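Local coordinates for CG4930 (Drosophila melanogaster, PDB 3ISM), which inhibits endonuclease G by forming a complex with it, at residues R223-R228 / K246-A251. The protein carries 1 engineered substitution. Numbering follows the deposited sequence.
Sequences RTLMKR and KKIAAA
Met226 and Ile248 bring helices 220-229 and 238-261 together: their CA atoms stand 7.2 Å apart, the closest CA pair of residues 223-228 and 246-251, and the two segments run roughly antiparallel. No hydrogen bond joins them, and the contact is apolar and small, about 168 Å² of buried surface. Ile248 points toward the other helix and reaches in between Leu225 and Met226. Its CG1 is anti to the carbonyl carbon (chi1 -53°) and the chain then extends, which carries Ile248 CD1 to within 3.5 Å of Leu225 O on the other helix. Beside that point, Leu225 lies across the isoleucine with its CG 3.9 Å from Ile248 CD1, while its CD2 meets both CD1 and CG1. Met226 comes from the adjacent position on the same helix. A bend at chi2 (75°) turns the thioether across the isoleucine, so that Met226 SD lies 3.8 Å from Ile248 CD1 and also 3.8 Å from Ile248 CG2, touching both branches. Cutting Ile248 back to an alanine is likely to open a gap between the helices, with the Met226 sulfur and the Leu225 side chain losing the apolar contact that lies between them. Helix 267-287 meets both segments: Met226 also touches Tyr287, and Ala249, which faces away from residues 223-228, packs on Tyr280. Ile248 is buried, whereas Leu225 and Met226 remain partly exposed. This is apolar packing between two successive, roughly antiparallel helices set side by side next to helix 267-287, in an all-helical domain.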
loop_
_atom_site.group_PDB
_atom_site.type_symbol
_atom_site.label_atom_id
_atom_site.label_comp_id
_atom_site.label_asym_id
_atom_site.label_seq_id
_atom_site.Cartn_x
_atom_site.Cartn_y
_atom_site.Cartn_z
ATOM N N ARG C 223 -3.589 -38.813 -6.156
ATOM C CA ARG C 223 -4.116 -37.630 -5.483
ATOM C C ARG C 223 -3.737 -37.581 -4.010
ATOM O O ARG C 223 -3.207 -36.575 -3.539
ATOM C CB ARG C 223 -5.639 -37.562 -5.613
ATOM C CG ARG C 223 -6.141 -37.019 -6.934
ATOM C CD ARG C 223 -7.509 -36.383 -6.756
ATOM N NE ARG C 223 -8.073 -35.929 -8.022
ATOM C CZ ARG C 223 -9.086 -36.521 -8.644
ATOM N NH1 ARG C 223 -9.660 -37.594 -8.115
ATOM N NH2 ARG C 223 -9.531 -36.034 -9.794
ATOM N N THR C 224 -4.011 -38.672 -3.296
ATOM C CA THR C 224 -3.742 -38.756 -1.860
ATOM C C THR C 224 -2.249 -38.595 -1.575
ATOM O O THR C 224 -1.867 -37.922 -0.617
ATOM C CB THR C 224 -4.271 -40.079 -1.255
ATOM O OG1 THR C 224 -5.583 -40.346 -1.764
ATOM C CG2 THR C 224 -4.338 -39.996 0.269
ATOM N N LEU C 225 -1.418 -39.193 -2.430
ATOM C CA LEU C 225 0.036 -39.064 -2.328
ATOM C C LEU C 225 0.491 -37.622 -2.561
ATOM O O LEU C 225 1.439 -37.151 -1.929
ATOM C CB LEU C 225 0.729 -40.004 -3.320
ATOM C CG LEU C 225 2.222 -40.284 -3.118
ATOM C CD1 LEU C 225 2.465 -41.099 -1.852
ATOM C CD2 LEU C 225 2.798 -41.002 -4.327
ATOM N N MET C 226 -0.197 -36.933 -3.469
ATOM C CA MET C 226 0.068 -35.525 -3.747
ATOM C C MET C 226 -0.440 -34.648 -2.601
ATOM O O MET C 226 0.125 -33.593 -2.322
ATOM C CB MET C 226 -0.596 -35.110 -5.065
ATOM C CG MET C 226 0.012 -33.878 -5.735
ATOM S SD MET C 226 1.595 -34.219 -6.536
ATOM C CE MET C 226 1.889 -32.656 -7.359
ATOM N N LYS C 227 -1.506 -35.095 -1.942
ATOM C CA LYS C 227 -2.078 -34.369 -0.810
ATOM C C LYS C 227 -1.240 -34.525 0.463
ATOM O O LYS C 227 -1.231 -33.637 1.317
ATOM C CB LYS C 227 -3.522 -34.814 -0.557
ATOM C CG LYS C 227 -4.525 -34.296 -1.580
ATOM C CD LYS C 227 -5.850 -35.040 -1.485
ATOM C CE LYS C 227 -6.689 -34.833 -2.737
ATOM N NZ LYS C 227 -7.916 -35.674 -2.726
ATOM N N ARG C 228 -0.539 -35.654 0.575
ATOM C CA ARG C 228 0.284 -35.956 1.748
ATOM C C ARG C 228 1.641 -35.253 1.727
ATOM O O ARG C 228 1.994 -34.546 2.675
ATOM C CB ARG C 228 0.505 -37.467 1.887
ATOM C CG ARG C 228 -0.679 -38.248 2.428
ATOM C CD ARG C 228 -0.266 -39.672 2.766
ATOM N NE ARG C 228 -1.362 -40.620 2.581
ATOM C CZ ARG C 228 -2.177 -41.040 3.546
ATOM N NH1 ARG C 228 -2.034 -40.603 4.794
ATOM N NH2 ARG C 228 -3.140 -41.905 3.258
ATOM N N LYS C 246 8.721 -34.508 -8.954
ATOM C CA LYS C 246 9.194 -35.470 -9.955
ATOM C C LYS C 246 8.858 -36.911 -9.575
ATOM O O LYS C 246 8.488 -37.713 -10.432
ATOM C CB LYS C 246 10.706 -35.352 -10.171
ATOM C CG LYS C 246 11.176 -34.059 -10.821
ATOM C CD LYS C 246 10.521 -33.805 -12.164
ATOM C CE LYS C 246 10.998 -32.493 -12.752
ATOM N NZ LYS C 246 12.422 -32.576 -13.191
ATOM N N LYS C 247 8.990 -37.226 -8.287
ATOM C CA LYS C 247 8.757 -38.578 -7.780
ATOM C C LYS C 247 7.320 -39.041 -8.001
ATOM O O LYS C 247 7.079 -40.213 -8.287
ATOM C CB LYS C 247 9.138 -38.684 -6.295
ATOM C CG LYS C 247 10.626 -38.923 -6.041
ATOM C CD LYS C 247 10.885 -39.324 -4.585
ATOM C CE LYS C 247 12.334 -39.764 -4.344
ATOM N NZ LYS C 247 13.302 -38.626 -4.346
ATOM N N ILE C 248 6.380 -38.113 -7.877
ATOM C CA ILE C 248 4.970 -38.405 -8.091
ATOM C C ILE C 248 4.639 -38.308 -9.589
ATOM O O ILE C 248 3.719 -38.970 -10.081
ATOM C CB ILE C 248 4.075 -37.471 -7.232
ATOM C CG1 ILE C 248 4.523 -37.533 -5.762
ATOM C CG2 ILE C 248 2.605 -37.827 -7.364
ATOM C CD1 ILE C 248 3.528 -36.983 -4.758
ATOM N N ALA C 249 5.413 -37.498 -10.313
ATOM C CA ALA C 249 5.298 -37.403 -11.765
ATOM C C ALA C 249 5.756 -38.697 -12.440
ATOM O O ALA C 249 5.020 -39.278 -13.241
ATOM C CB ALA C 249 6.096 -36.213 -12.295
ATOM N N ALA C 250 6.968 -39.142 -12.110
ATOM C CA ALA C 250 7.503 -40.408 -12.618
ATOM C C ALA C 250 6.604 -41.597 -12.267
ATOM O O ALA C 250 6.442 -42.521 -13.074
ATOM C CB ALA C 250 8.926 -40.638 -12.101
ATOM N N ALA C 251 6.017 -41.554 -11.068
ATOM C CA ALA C 251 5.130 -42.611 -10.584
ATOM C C ALA C 251 3.789 -42.615 -11.303
ATOM O O ALA C 251 3.128 -43.649 -11.380
ATOM C CB ALA C 251 4.922 -42.498 -9.082
#